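Local atomic coordinates of PBP5 (Haemophilus influenzae, PDB entry 3A3J), a protein that removes C-terminal D-alanyl residues from sugar-peptide precursors of the bacterial cell wall, as a D-alanyl-D-alanine carboxypeptidase of the penicillin-binding proteins. Residues A[14-19]-A[287-292]; A[223-228]-A[248-253]; A[252-257]-A[293-298]; A[299-304]-A[323-328]; A[129-134]-A[154-159]. One frame throughout, in Å; residues are numbered along the deposited sequence.

How the contacts relate
The five contacts run from the catalytic domain out into the C-terminal domain. Along the chain contact 5 closes first, then contact 2; contact 3 follows, sharing N252 and F253 with it because helix 235-252 runs into strand 253-259, and contact 4 comes last. Contact 1 spans from the first strand to strand 286-291, the partner of strand 253-259, and so attaches the C-terminal domain to the catalytic one. Contacts 1 and 2 reach one five-stranded sheet through neighbouring strands 11-16 and 224-232; helix 151-164 lies against both, the centre of contact 5 about 18 Å from theirs. Contact 4, about 14 Å from contact 3 between centres, lies in the six-stranded sheet, farthest from the active-site domain.

Contact 1 (A[14-19]-A[287-292]); sequences LMDYNS and FITIPK
S19 and T289 meet through their hydroxyls, OG and OG1 standing 2.7 Å apart in a hydrogen bond whose direction is open. Beside this pair, D16 passes T289 at a slant and brings its CB to 3.4 Å from T289 OG1. S19 CB also lies 3.3 Å from the carbonyl oxygen F287 O, so the serine is wedged against the strand backbone as well as against the threonine. At the other end N18 lays its CB over one face of the F287 ring, 4.2 Å from the centroid, displaced toward the rim; this CH-pi contact is joined by N18 O, 3.4 Å from F287 CD2. The F287 ring reaches the loop because its CG stands beside its own backbone N, opposite the carbonyl carbon (chi1 -63°).

Behind this first shell D16 shapes the loop. Its OD2 takes two backbone hydrogens: that of S19 N, at 2.9 Å, through the anti lone pair, and that of N18 N, at 2.6 Å, from above the carboxylate plane by 43°. The other oxygen, OD1, is bonded to T255 OG1 of strand 253-259, the neighbour of strand 286-291, and T255 OG1 in turn bonds T289 OG1, so T255 bridges D16 and T289. S19 OG has a further bond with A21 N. Outward again, Y17 pairs through its backbone with R224 and its ring makes a cation-pi contact with R163. The result is an Asx turn at the end of strand 11-16, whose aspartate links the catalytic domain to the two-stranded sheet of 253-259 and 286-291.

Contact 2 (A[223-228]-A[248-253]); sequences MRLISV and WGFANF
L225 and F250 form the core of a helix-on-sheet packing, in which the last turn of helix 235-252 lies against the antiparallel sheet of the beta-lactamase-like domain through strand 224-232. The tight part is at L225. Its CD1 stands over the centre of the F250 ring, a CH-pi contact of 3.8 Å to the centroid and only 13° from the ring normal, while CG of the same leucine approaches F250 CE1 to 3.6 Å. Because G249 carries no side chain, L225 CD1 can also settle 3.7 Å from G249 CA, and the helix backbone comes close to the strand at this point. The F250 ring further touches A217 of strand 210-218, so the ring spans residues of two neighbouring strands.

The looser part is the side chain of F253, the first residue to leave the helix: it is partly exposed, its ring leads away from the strand, and it is reached only through CB, 4.2 Å from M223 CE. M223, itself buried, joins the two parts closely. With CG anti to the backbone N (chi1 -165°) and the chain extended beyond, it slides past F250 in the opposite direction. Its sulfur then lies in the plane of the phenyl ring, at the edge, as a Met-aromatic contact with SD 3.8 Å from F250 CD1. Beyond the sulfur, the methyl group ends against backbone oxygen, M223 CE being 3.5 Å from F253 O.

Contact 3 (A[252-257]-A[293-298]); sequences NFETFK and GKQSEV
E254 and F256, alternate residues on one face of strand 253-259, lean on the loop that leaves strand 286-291 and folds into a type I beta turn from Q295 to V298. This loop leads on to strand 299-304 in the C-terminal domain, so at the surface the two-stranded sheet packs against the link to the six-stranded one. The polar part belongs to E254. Its OE1 accepts from G293 N at 3.1 Å, with an N-H...O angle of 150°, and the donor sits well above the carboxylate plane. The other oxygen, OE2, is turned to the start of the turn and lies 3.5 Å from Q295 CB; carboxylate and amide planes of the two side chains stand almost perpendicular.

Aromatic packing is the work of F256. Q295 extends from its backbone with CG anti to N (chi1 -168°) and spreads along one ring face: CG sits over the centre, a CH-pi contact of 3.7 Å to the centroid, and the amide follows stacked, its plane 25° from that of the ring. The apolar remainder is V298, which nears the ring obliquely and whose modelled methyl position is doubtful. On the stacked amide, Q295 NE2 lies 3.1 Å from F256 CD1.

Contact 4 (A[299-304]-A[323-328]); sequences KARYEL and VYALDG
R301 and V323 are an antiparallel hydrogen-bonded pair at the edge of the six-stranded sheet, and their side chains lie side by side pointing the same way. R301 CB leaves the sheet on the face that also carries K299, V323 and A325. CG is set between the backbone N and the carbonyl carbon (chi1 59°), which keeps it close to the neighbouring strand, 3.7 Å from V323 O. The chain continues extended through CD to NE, which gives its hydrogen to E303 OE2 in a salt bridge within segment 299-304, modelled unusually short; the acceptor is tilted out of the guanidinium plane. CZ comes over V323, whose CG1 lies 3.7 Å away, so one face of the guanidinium rests on the valine. At the tips, NH1 has A325 CB near the plane of the group, and NH2 stands 3.5 Å from V323 CG1 and forms a salt bridge with D330 of strand 329-338. E303 closes the other flank of the valine, its CG 3.5 Å from V323 CG2.

Beneath these side chains the two strand segments run antiparallel, their axes 146° apart in direction. R301 O receives V323 N at 2.6 Å and V323 O receives R301 N, and K299 and A325 repeat the two-bond pairing. On the opposite face, A300 CB lies 3.9 Å from Y324 CE1, while Y324 OH bonds T258. Bonded to both E303 and D330 with its face on an apolar valine, R301 has little freedom to turn; two carboxylates share one guanidinium, which probably keeps it charged and offsets their mutual repulsion.

Contact 5 (A[129-134]-A[154-159]); sequences FGLKNT and MAIIGA
The Schellman motif that ends helix 115-128, with G130 at positive phi, sets F129 and L131 on either side of the glycine against I156 and I157 of helix 151-164 in the catalytic domain. L131 is forked over the two isoleucines. Its CD2 meets I156 CG2 at 3.7 Å as the side chains slide past each other in opposite directions, and its CD1 meets I157 CD1 at 3.9 Å where the two cross at about a right angle. F129 supplies the second point of support. The edge of its ring is turned to I157, with CD2 4.1 Å from I157 CG1, while its CB is 4.3 Å from I156 CG2. I157 CG1, anti to the carbonyl carbon (chi1 -64°), thereby reaches both the phenyl edge and the leucine methyl.

Farther out the F129 ring is stacked on H160 and meets Y44 edge-to-face, placing it between helices 151-164 and 38-51. The side chain of I157 is about 9 Å from those of K39, the probable proton acceptor, and K202, which probably binds substrate. Between segments 129-134 and 154-159 the side-chain contacts are apolar, so they rest on shape: leucine methyls and a phenyl edge against two isoleucines. Polar bonds from N133 N and T134 OG1 to D153 tie the following part of the loop to the start of the same helix.

Contact 1 (A[14-19]-A[287-292])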
# COMPACT_ATOMS: atom_id res chain seq x y z
N LEU A 14 5.90 -10.35 0.19
CA LEU A 14 5.50 -10.01 1.54
C LEU A 14 6.36 -8.81 1.93
O LEU A 14 7.58 -8.82 1.63
CB LEU A 14 5.86 -11.17 2.49
CG LEU A 14 5.62 -10.89 4.01
CD1 LEU A 14 4.08 -10.68 4.22
CD2 LEU A 14 6.08 -12.04 4.95
N MET A 15 5.82 -7.82 2.64
CA MET A 15 6.60 -6.61 2.85
C MET A 15 6.14 -5.99 4.15
O MET A 15 4.95 -6.01 4.43
CB MET A 15 6.41 -5.63 1.64
CG MET A 15 6.66 -4.16 1.96
SD MET A 15 6.09 -2.88 0.73
CE MET A 15 4.91 -1.96 1.65
N ASP A 16 7.05 -5.48 4.97
CA ASP A 16 6.70 -4.74 6.15
C ASP A 16 6.19 -3.38 5.73
O ASP A 16 6.86 -2.67 4.96
CB ASP A 16 7.93 -4.52 7.07
CG ASP A 16 7.59 -3.79 8.34
OD1 ASP A 16 7.24 -4.42 9.40
OD2 ASP A 16 7.57 -2.57 8.30
N TYR A 17 5.03 -3.00 6.24
CA TYR A 17 4.39 -1.73 5.85
C TYR A 17 5.28 -0.55 6.29
O TYR A 17 5.34 0.51 5.66
CB TYR A 17 3.06 -1.63 6.55
CG TYR A 17 2.42 -0.24 6.58
CD1 TYR A 17 1.87 0.36 5.39
CD2 TYR A 17 2.34 0.47 7.77
CE1 TYR A 17 1.26 1.63 5.42
CE2 TYR A 17 1.78 1.75 7.81
CZ TYR A 17 1.22 2.31 6.64
OH TYR A 17 0.65 3.54 6.74
N ASN A 18 5.96 -0.72 7.42
CA ASN A 18 6.50 0.46 8.07
C ASN A 18 7.86 0.79 7.56
O ASN A 18 8.20 1.93 7.52
CB ASN A 18 6.50 0.32 9.55
CG ASN A 18 5.18 0.65 10.16
OD1 ASN A 18 4.53 -0.21 10.71
ND2 ASN A 18 4.79 1.88 10.11
N SER A 19 8.58 -0.19 7.07
CA SER A 19 9.97 -0.02 6.70
C SER A 19 10.14 -0.24 5.22
O SER A 19 11.15 0.19 4.64
CB SER A 19 10.81 -1.05 7.46
OG SER A 19 10.61 -2.37 6.93
N PHE A 287 12.43 3.09 10.09
CA PHE A 287 12.05 1.80 10.69
C PHE A 287 12.86 0.77 10.01
O PHE A 287 13.13 0.89 8.82
CB PHE A 287 10.56 1.43 10.47
CG PHE A 287 9.59 2.38 11.13
CD1 PHE A 287 9.12 2.14 12.42
CD2 PHE A 287 9.07 3.46 10.42
CE1 PHE A 287 8.22 2.98 13.01
CE2 PHE A 287 8.18 4.31 11.02
CZ PHE A 287 7.75 4.08 12.31
N ILE A 288 13.27 -0.26 10.74
CA ILE A 288 13.96 -1.31 10.04
C ILE A 288 13.34 -2.64 10.41
O ILE A 288 12.65 -2.77 11.42
CB ILE A 288 15.52 -1.28 10.28
CG1 ILE A 288 15.86 -1.61 11.73
CG2 ILE A 288 16.08 0.07 9.84
CD1 ILE A 288 17.33 -2.18 11.88
N THR A 289 13.56 -3.61 9.57
CA THR A 289 13.05 -4.92 9.83
C THR A 289 14.22 -5.91 9.97
O THR A 289 15.05 -6.03 9.08
CB THR A 289 12.10 -5.34 8.67
OG1 THR A 289 11.00 -4.41 8.59
CG2 THR A 289 11.58 -6.79 8.87
N ILE A 290 14.25 -6.64 11.08
CA ILE A 290 15.36 -7.57 11.42
C ILE A 290 14.83 -8.92 11.88
O ILE A 290 13.67 -9.02 12.21
CB ILE A 290 16.17 -6.97 12.58
CG1 ILE A 290 15.24 -6.81 13.81
CG2 ILE A 290 16.81 -5.64 12.14
CD1 ILE A 290 15.26 -5.44 14.49
N PRO A 291 15.69 -9.97 11.93
CA PRO A 291 15.21 -11.21 12.53
C PRO A 291 14.65 -10.92 13.90
O PRO A 291 15.17 -10.03 14.60
CB PRO A 291 16.46 -12.08 12.59
CG PRO A 291 17.20 -11.66 11.34
CD PRO A 291 17.01 -10.15 11.28
N LYS A 292 13.56 -11.61 14.25
CA LYS A 292 12.93 -11.44 15.56
C LYS A 292 13.95 -11.72 16.68
O LYS A 292 14.87 -12.51 16.50
CB LYS A 292 11.79 -12.45 15.70
CG LYS A 292 10.67 -12.00 16.63
CD LYS A 292 9.84 -13.21 17.04
CE LYS A 292 8.35 -13.01 16.76
NZ LYS A 292 7.78 -11.92 17.62

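Contact 2 (A[223-228]-A[248-253])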
# COMPACT_ATOMS: atom_id res chain seq x y z
N MET A 223 3.29 -3.97 14.53
CA MET A 223 3.93 -4.46 13.33
C MET A 223 2.80 -4.62 12.25
O MET A 223 1.68 -5.08 12.58
CB MET A 223 4.63 -5.75 13.57
CG MET A 223 5.57 -6.06 12.45
SD MET A 223 6.25 -7.67 12.82
CE MET A 223 7.30 -8.01 11.42
N ARG A 224 3.05 -4.12 11.04
CA ARG A 224 2.07 -4.29 9.94
C ARG A 224 2.72 -4.90 8.75
O ARG A 224 3.73 -4.42 8.29
CB ARG A 224 1.34 -2.99 9.54
CG ARG A 224 0.30 -3.30 8.36
CD ARG A 224 -0.48 -2.10 7.95
NE ARG A 224 -1.45 -1.68 8.95
CZ ARG A 224 -2.69 -2.14 8.98
NH1 ARG A 224 -3.03 -3.09 8.11
NH2 ARG A 224 -3.54 -1.72 9.89
N LEU A 225 2.13 -5.98 8.25
CA LEU A 225 2.60 -6.57 7.01
C LEU A 225 1.55 -6.51 5.88
O LEU A 225 0.36 -6.41 6.14
CB LEU A 225 2.97 -8.04 7.23
CG LEU A 225 4.03 -8.42 8.31
CD1 LEU A 225 4.23 -10.00 8.45
CD2 LEU A 225 5.36 -7.69 8.05
N ILE A 226 2.02 -6.64 4.65
CA ILE A 226 1.15 -6.65 3.54
C ILE A 226 1.64 -7.77 2.71
O ILE A 226 2.87 -7.81 2.44
CB ILE A 226 1.31 -5.31 2.74
CG1 ILE A 226 0.75 -4.18 3.57
CG2 ILE A 226 0.63 -5.42 1.35
CD1 ILE A 226 1.09 -2.80 2.91
N SER A 227 0.74 -8.69 2.30
CA SER A 227 1.13 -9.74 1.36
C SER A 227 0.39 -9.60 0.06
O SER A 227 -0.73 -9.08 0.06
CB SER A 227 0.76 -11.12 1.95
OG SER A 227 -0.63 -11.19 2.43
N VAL A 228 0.95 -10.17 -1.02
CA VAL A 228 0.29 -10.20 -2.27
C VAL A 228 0.61 -11.55 -2.88
O VAL A 228 1.75 -11.92 -2.95
CB VAL A 228 0.79 -9.03 -3.28
CG1 VAL A 228 0.01 -9.08 -4.57
CG2 VAL A 228 0.68 -7.64 -2.63
N TRP A 248 4.50 -16.57 8.82
CA TRP A 248 5.93 -16.66 8.72
C TRP A 248 6.56 -15.32 9.00
O TRP A 248 7.66 -15.21 9.61
CB TRP A 248 6.30 -17.03 7.31
CG TRP A 248 7.77 -17.22 7.06
CD1 TRP A 248 8.53 -18.31 7.42
CD2 TRP A 248 8.66 -16.33 6.35
NE1 TRP A 248 9.81 -18.17 6.96
CE2 TRP A 248 9.93 -16.96 6.31
CE3 TRP A 248 8.52 -15.07 5.75
CZ2 TRP A 248 11.04 -16.37 5.71
CZ3 TRP A 248 9.60 -14.50 5.15
CH2 TRP A 248 10.86 -15.15 5.12
N GLY A 249 5.90 -14.27 8.49
CA GLY A 249 6.42 -12.93 8.72
C GLY A 249 6.37 -12.57 10.19
O GLY A 249 7.39 -12.27 10.77
N PHE A 250 5.20 -12.61 10.82
CA PHE A 250 5.11 -12.27 12.23
C PHE A 250 5.90 -13.25 13.15
O PHE A 250 6.30 -12.87 14.25
CB PHE A 250 3.67 -12.24 12.71
CG PHE A 250 2.83 -11.17 12.07
CD1 PHE A 250 3.24 -9.81 12.09
CD2 PHE A 250 1.61 -11.50 11.48
CE1 PHE A 250 2.44 -8.83 11.51
CE2 PHE A 250 0.81 -10.54 10.91
CZ PHE A 250 1.22 -9.22 10.89
N ALA A 251 6.12 -14.49 12.70
CA ALA A 251 6.87 -15.49 13.47
C ALA A 251 8.33 -15.13 13.50
O ALA A 251 8.97 -15.24 14.53
CB ALA A 251 6.74 -16.91 12.88
N ASN A 252 8.85 -14.69 12.35
CA ASN A 252 10.27 -14.61 12.14
C ASN A 252 10.94 -13.22 12.12
O ASN A 252 12.15 -13.13 11.96
CB ASN A 252 10.60 -15.30 10.84
CG ASN A 252 10.48 -16.81 10.93
OD1 ASN A 252 9.39 -17.39 10.71
ND2 ASN A 252 11.58 -17.46 11.27
N PHE A 253 10.21 -12.13 12.24
CA PHE A 253 10.87 -10.88 11.96
C PHE A 253 10.21 -9.90 12.85
O PHE A 253 9.19 -10.19 13.41
CB PHE A 253 10.64 -10.45 10.53
CG PHE A 253 11.38 -11.27 9.48
CD1 PHE A 253 12.63 -10.88 9.02
CD2 PHE A 253 10.79 -12.38 8.92
CE1 PHE A 253 13.31 -11.62 8.02
CE2 PHE A 253 11.43 -13.14 7.92
CZ PHE A 253 12.70 -12.76 7.46

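Contact 3 (A[252-257]-A[293-298])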
# COMPACT_ATOMS: atom_id res chain seq x y z
N ASN A 252 8.85 -14.69 12.35
CA ASN A 252 10.27 -14.61 12.14
C ASN A 252 10.94 -13.22 12.12
O ASN A 252 12.15 -13.13 11.96
CB ASN A 252 10.60 -15.30 10.84
CG ASN A 252 10.48 -16.81 10.93
OD1 ASN A 252 9.39 -17.39 10.71
ND2 ASN A 252 11.58 -17.46 11.27
N PHE A 253 10.21 -12.13 12.24
CA PHE A 253 10.87 -10.88 11.96
C PHE A 253 10.21 -9.90 12.85
O PHE A 253 9.19 -10.19 13.41
CB PHE A 253 10.64 -10.45 10.53
CG PHE A 253 11.38 -11.27 9.48
CD1 PHE A 253 12.63 -10.88 9.02
CD2 PHE A 253 10.79 -12.38 8.92
CE1 PHE A 253 13.31 -11.62 8.02
CE2 PHE A 253 11.43 -13.14 7.92
CZ PHE A 253 12.70 -12.76 7.46
N GLU A 254 10.83 -8.75 13.03
CA GLU A 254 10.24 -7.72 13.84
C GLU A 254 10.70 -6.43 13.20
O GLU A 254 11.65 -6.44 12.37
CB GLU A 254 10.77 -7.79 15.26
CG GLU A 254 12.28 -7.79 15.34
CD GLU A 254 12.76 -7.95 16.77
OE1 GLU A 254 12.03 -8.59 17.57
OE2 GLU A 254 13.87 -7.45 17.10
N THR A 255 10.06 -5.35 13.61
CA THR A 255 10.27 -4.07 13.01
C THR A 255 10.40 -3.03 14.11
O THR A 255 9.65 -3.01 15.04
CB THR A 255 9.09 -3.73 12.05
OG1 THR A 255 9.31 -4.45 10.82
CG2 THR A 255 9.00 -2.22 11.76
N PHE A 256 11.39 -2.18 14.04
CA PHE A 256 11.45 -1.16 15.04
C PHE A 256 11.94 0.18 14.47
O PHE A 256 12.61 0.25 13.45
CB PHE A 256 12.24 -1.59 16.29
CG PHE A 256 13.75 -1.56 16.12
CD1 PHE A 256 14.52 -0.52 16.67
CD2 PHE A 256 14.41 -2.58 15.43
CE1 PHE A 256 15.92 -0.49 16.53
CE2 PHE A 256 15.80 -2.55 15.28
CZ PHE A 256 16.55 -1.49 15.82
N LYS A 257 11.54 1.21 15.17
CA LYS A 257 11.83 2.55 14.78
C LYS A 257 13.28 2.87 15.17
O LYS A 257 13.63 2.81 16.34
CB LYS A 257 10.84 3.46 15.50
CG LYS A 257 10.85 4.86 14.94
CD LYS A 257 10.08 5.80 15.83
CE LYS A 257 8.70 5.99 15.28
NZ LYS A 257 7.87 6.94 16.07
N GLY A 293 13.77 -11.09 17.82
CA GLY A 293 14.71 -11.31 18.89
C GLY A 293 16.03 -10.54 18.83
O GLY A 293 16.66 -10.43 19.86
N LYS A 294 16.42 -9.99 17.66
CA LYS A 294 17.76 -9.43 17.39
C LYS A 294 17.96 -7.91 17.60
O LYS A 294 19.01 -7.34 17.21
CB LYS A 294 18.19 -9.73 15.95
CG LYS A 294 18.26 -11.22 15.53
CD LYS A 294 19.60 -11.89 15.83
CE LYS A 294 19.37 -13.38 16.13
NZ LYS A 294 20.56 -14.21 15.91
N GLN A 295 16.98 -7.25 18.20
CA GLN A 295 17.10 -5.81 18.33
C GLN A 295 18.34 -5.31 19.08
O GLN A 295 18.98 -4.34 18.64
CB GLN A 295 15.88 -5.24 19.00
CG GLN A 295 15.88 -3.74 18.86
CD GLN A 295 14.54 -3.15 19.26
OE1 GLN A 295 13.55 -3.89 19.41
NE2 GLN A 295 14.49 -1.84 19.43
N SER A 296 18.63 -5.96 20.23
CA SER A 296 19.83 -5.74 21.07
C SER A 296 21.09 -5.72 20.28
O SER A 296 21.95 -4.90 20.53
CB SER A 296 20.03 -6.88 22.06
OG SER A 296 18.96 -6.96 23.00
N GLU A 297 21.22 -6.66 19.37
CA GLU A 297 22.48 -6.84 18.70
C GLU A 297 22.71 -5.88 17.53
O GLU A 297 23.79 -5.87 16.95
CB GLU A 297 22.62 -8.30 18.26
CG GLU A 297 22.45 -9.28 19.43
CD GLU A 297 22.23 -10.73 18.98
OE1 GLU A 297 22.83 -11.16 17.95
OE2 GLU A 297 21.45 -11.45 19.66
N VAL A 298 21.72 -5.06 17.17
CA VAL A 298 21.95 -4.12 16.06
C VAL A 298 22.84 -2.94 16.52
O VAL A 298 22.65 -2.41 17.62
CB VAL A 298 20.60 -3.62 15.38
CG1 VAL A 298 19.98 -4.72 14.53
CG2 VAL A 298 19.59 -3.13 16.40

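Contact 4 (A[299-304]-A[323-328])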
# COMPACT_ATOMS: atom_id res chain seq x y z
N LYS A 299 23.79 -2.54 15.67
CA LYS A 299 24.70 -1.45 16.02
C LYS A 299 24.70 -0.34 14.96
O LYS A 299 24.88 -0.61 13.77
CB LYS A 299 26.14 -1.94 16.37
CG LYS A 299 26.65 -3.33 15.80
CD LYS A 299 27.63 -3.14 14.57
CE LYS A 299 28.12 -4.46 13.87
NZ LYS A 299 28.60 -4.26 12.42
N ALA A 300 24.47 0.89 15.38
CA ALA A 300 24.38 1.99 14.44
C ALA A 300 25.71 2.74 14.33
O ALA A 300 26.43 2.87 15.31
CB ALA A 300 23.28 2.93 14.87
N ARG A 301 26.03 3.26 13.17
CA ARG A 301 27.16 4.16 13.10
C ARG A 301 26.96 5.20 11.99
O ARG A 301 26.01 5.08 11.17
CB ARG A 301 28.41 3.36 12.82
CG ARG A 301 28.30 2.59 11.56
CD ARG A 301 29.62 2.02 11.19
NE ARG A 301 29.67 1.86 9.75
CZ ARG A 301 29.12 0.84 9.14
NH1 ARG A 301 28.50 -0.09 9.85
NH2 ARG A 301 29.20 0.73 7.83
N TYR A 302 27.85 6.19 11.94
CA TYR A 302 27.74 7.26 10.95
C TYR A 302 28.74 7.12 9.83
O TYR A 302 29.71 6.39 9.93
CB TYR A 302 27.86 8.65 11.60
CG TYR A 302 26.86 8.88 12.70
CD1 TYR A 302 25.74 8.08 12.80
CD2 TYR A 302 27.02 9.91 13.62
CE1 TYR A 302 24.81 8.26 13.79
CE2 TYR A 302 26.08 10.11 14.63
CZ TYR A 302 24.97 9.27 14.70
OH TYR A 302 24.01 9.42 15.67
N GLU A 303 28.46 7.79 8.72
CA GLU A 303 29.37 7.85 7.61
C GLU A 303 29.12 9.23 7.12
O GLU A 303 28.34 9.41 6.17
CB GLU A 303 28.99 6.89 6.48
CG GLU A 303 28.67 5.49 6.94
CD GLU A 303 29.90 4.67 7.21
OE1 GLU A 303 30.88 4.91 6.49
OE2 GLU A 303 29.88 3.81 8.13
N LEU A 304 29.69 10.21 7.80
CA LEU A 304 29.51 11.53 7.32
C LEU A 304 29.99 11.41 5.91
O LEU A 304 30.76 10.52 5.61
CB LEU A 304 30.31 12.51 8.14
CG LEU A 304 29.72 12.54 9.55
CD1 LEU A 304 28.21 12.34 9.45
CD2 LEU A 304 30.36 11.46 10.45
N VAL A 323 24.29 3.91 9.54
CA VAL A 323 24.36 2.57 9.00
C VAL A 323 24.15 1.57 10.12
O VAL A 323 24.76 1.70 11.17
CB VAL A 323 25.69 2.31 8.33
CG1 VAL A 323 25.69 0.89 7.83
CG2 VAL A 323 25.94 3.30 7.18
N TYR A 324 23.26 0.60 9.88
CA TYR A 324 22.85 -0.41 10.89
C TYR A 324 23.48 -1.79 10.61
O TYR A 324 23.37 -2.33 9.50
CB TYR A 324 21.31 -0.53 10.97
CG TYR A 324 20.64 0.79 11.29
CD1 TYR A 324 20.47 1.20 12.61
CD2 TYR A 324 20.19 1.63 10.27
CE1 TYR A 324 19.89 2.42 12.91
CE2 TYR A 324 19.58 2.86 10.56
CZ TYR A 324 19.44 3.25 11.87
OH TYR A 324 18.87 4.48 12.14
N ALA A 325 24.17 -2.36 11.59
CA ALA A 325 24.84 -3.62 11.34
C ALA A 325 24.29 -4.59 12.34
O ALA A 325 23.88 -4.20 13.43
CB ALA A 325 26.35 -3.49 11.48
N LEU A 326 24.23 -5.84 11.91
CA LEU A 326 23.84 -6.96 12.75
C LEU A 326 24.87 -8.04 12.42
O LEU A 326 25.16 -8.29 11.23
CB LEU A 326 22.44 -7.46 12.37
CG LEU A 326 21.83 -8.49 13.32
CD1 LEU A 326 21.94 -8.05 14.76
CD2 LEU A 326 20.37 -8.83 12.95
N ASP A 327 25.44 -8.61 13.48
CA ASP A 327 26.37 -9.71 13.35
C ASP A 327 27.38 -9.48 12.24
O ASP A 327 27.64 -10.38 11.44
CB ASP A 327 25.60 -11.00 13.10
CG ASP A 327 24.96 -11.53 14.36
OD1 ASP A 327 24.41 -12.66 14.32
OD2 ASP A 327 25.03 -10.82 15.40
N GLY A 328 27.92 -8.27 12.18
CA GLY A 328 28.94 -7.93 11.19
C GLY A 328 28.47 -7.61 9.78
O GLY A 328 29.30 -7.41 8.89

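Contact 5 (A[129-134]-A[154-159])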
# COMPACT_ATOMS: atom_id res chain seq x y z
N PHE A 129 3.52 7.13 -7.58
CA PHE A 129 3.97 6.10 -6.60
C PHE A 129 5.31 5.52 -7.00
O PHE A 129 5.90 4.78 -6.22
CB PHE A 129 2.97 4.89 -6.49
CG PHE A 129 1.64 5.24 -5.91
CD1 PHE A 129 1.42 6.46 -5.34
CD2 PHE A 129 0.60 4.30 -5.89
CE1 PHE A 129 0.19 6.77 -4.77
CE2 PHE A 129 -0.64 4.58 -5.32
CZ PHE A 129 -0.87 5.81 -4.76
N GLY A 130 5.80 5.80 -8.21
CA GLY A 130 7.08 5.21 -8.63
C GLY A 130 7.10 3.78 -9.14
O GLY A 130 8.11 3.08 -9.01
N LEU A 131 6.03 3.36 -9.81
CA LEU A 131 5.84 1.98 -10.23
C LEU A 131 6.23 1.79 -11.65
O LEU A 131 5.94 2.63 -12.48
CB LEU A 131 4.34 1.57 -10.15
CG LEU A 131 3.53 2.07 -8.97
CD1 LEU A 131 2.04 1.54 -9.11
CD2 LEU A 131 4.16 1.55 -7.67
N LYS A 132 6.75 0.61 -11.97
CA LYS A 132 7.46 0.43 -13.20
C LYS A 132 6.77 -0.67 -13.97
O LYS A 132 7.03 -0.90 -15.15
CB LYS A 132 8.88 0.04 -12.79
CG LYS A 132 9.74 -0.40 -13.94
CD LYS A 132 10.94 -1.15 -13.47
CE LYS A 132 11.44 -1.96 -14.66
NZ LYS A 132 12.87 -2.20 -14.45
N ASN A 133 5.84 -1.35 -13.31
CA ASN A 133 5.25 -2.51 -13.90
C ASN A 133 3.72 -2.55 -13.80
O ASN A 133 3.10 -3.63 -13.81
CB ASN A 133 5.86 -3.73 -13.20
CG ASN A 133 7.24 -4.05 -13.73
OD1 ASN A 133 7.42 -4.20 -14.93
ND2 ASN A 133 8.22 -4.16 -12.84
N THR A 134 3.13 -1.37 -13.70
CA THR A 134 1.72 -1.23 -13.70
C THR A 134 1.17 -0.33 -14.80
O THR A 134 1.69 0.77 -15.01
CB THR A 134 1.31 -0.66 -12.36
OG1 THR A 134 1.78 -1.57 -11.36
CG2 THR A 134 -0.21 -0.58 -12.24
N MET A 154 1.49 -3.81 -6.54
CA MET A 154 0.21 -3.88 -5.70
C MET A 154 0.51 -3.77 -4.22
O MET A 154 -0.28 -3.21 -3.46
CB MET A 154 -0.60 -5.18 -6.07
CG MET A 154 -1.38 -5.02 -7.44
SD MET A 154 -2.61 -3.81 -7.07
CE MET A 154 -3.09 -3.39 -8.70
N ALA A 155 1.66 -4.27 -3.76
CA ALA A 155 2.00 -4.00 -2.34
C ALA A 155 2.18 -2.51 -2.13
O ALA A 155 1.75 -1.92 -1.12
CB ALA A 155 3.29 -4.81 -1.87
N ILE A 156 2.85 -1.87 -3.09
CA ILE A 156 3.10 -0.40 -2.94
C ILE A 156 1.79 0.36 -2.94
O ILE A 156 1.53 1.23 -2.08
CB ILE A 156 4.13 0.11 -4.02
CG1 ILE A 156 5.52 -0.49 -3.76
CG2 ILE A 156 4.19 1.66 -4.00
CD1 ILE A 156 6.45 -0.47 -4.94
N ILE A 157 0.88 -0.06 -3.82
CA ILE A 157 -0.46 0.64 -3.90
C ILE A 157 -1.21 0.43 -2.63
O ILE A 157 -1.80 1.36 -2.06
CB ILE A 157 -1.37 0.13 -5.15
CG1 ILE A 157 -0.68 0.50 -6.46
CG2 ILE A 157 -2.78 0.70 -5.01
CD1 ILE A 157 -1.10 -0.26 -7.74
N GLY A 158 -1.17 -0.79 -2.10
CA GLY A 158 -2.00 -1.01 -0.85
C GLY A 158 -1.34 -0.21 0.28
O GLY A 158 -2.01 0.36 1.14
N ALA A 159 -0.01 -0.10 0.30
CA ALA A 159 0.57 0.73 1.45
C ALA A 159 0.13 2.18 1.42
O ALA A 159 -0.09 2.85 2.47
CB ALA A 159 2.12 0.65 1.43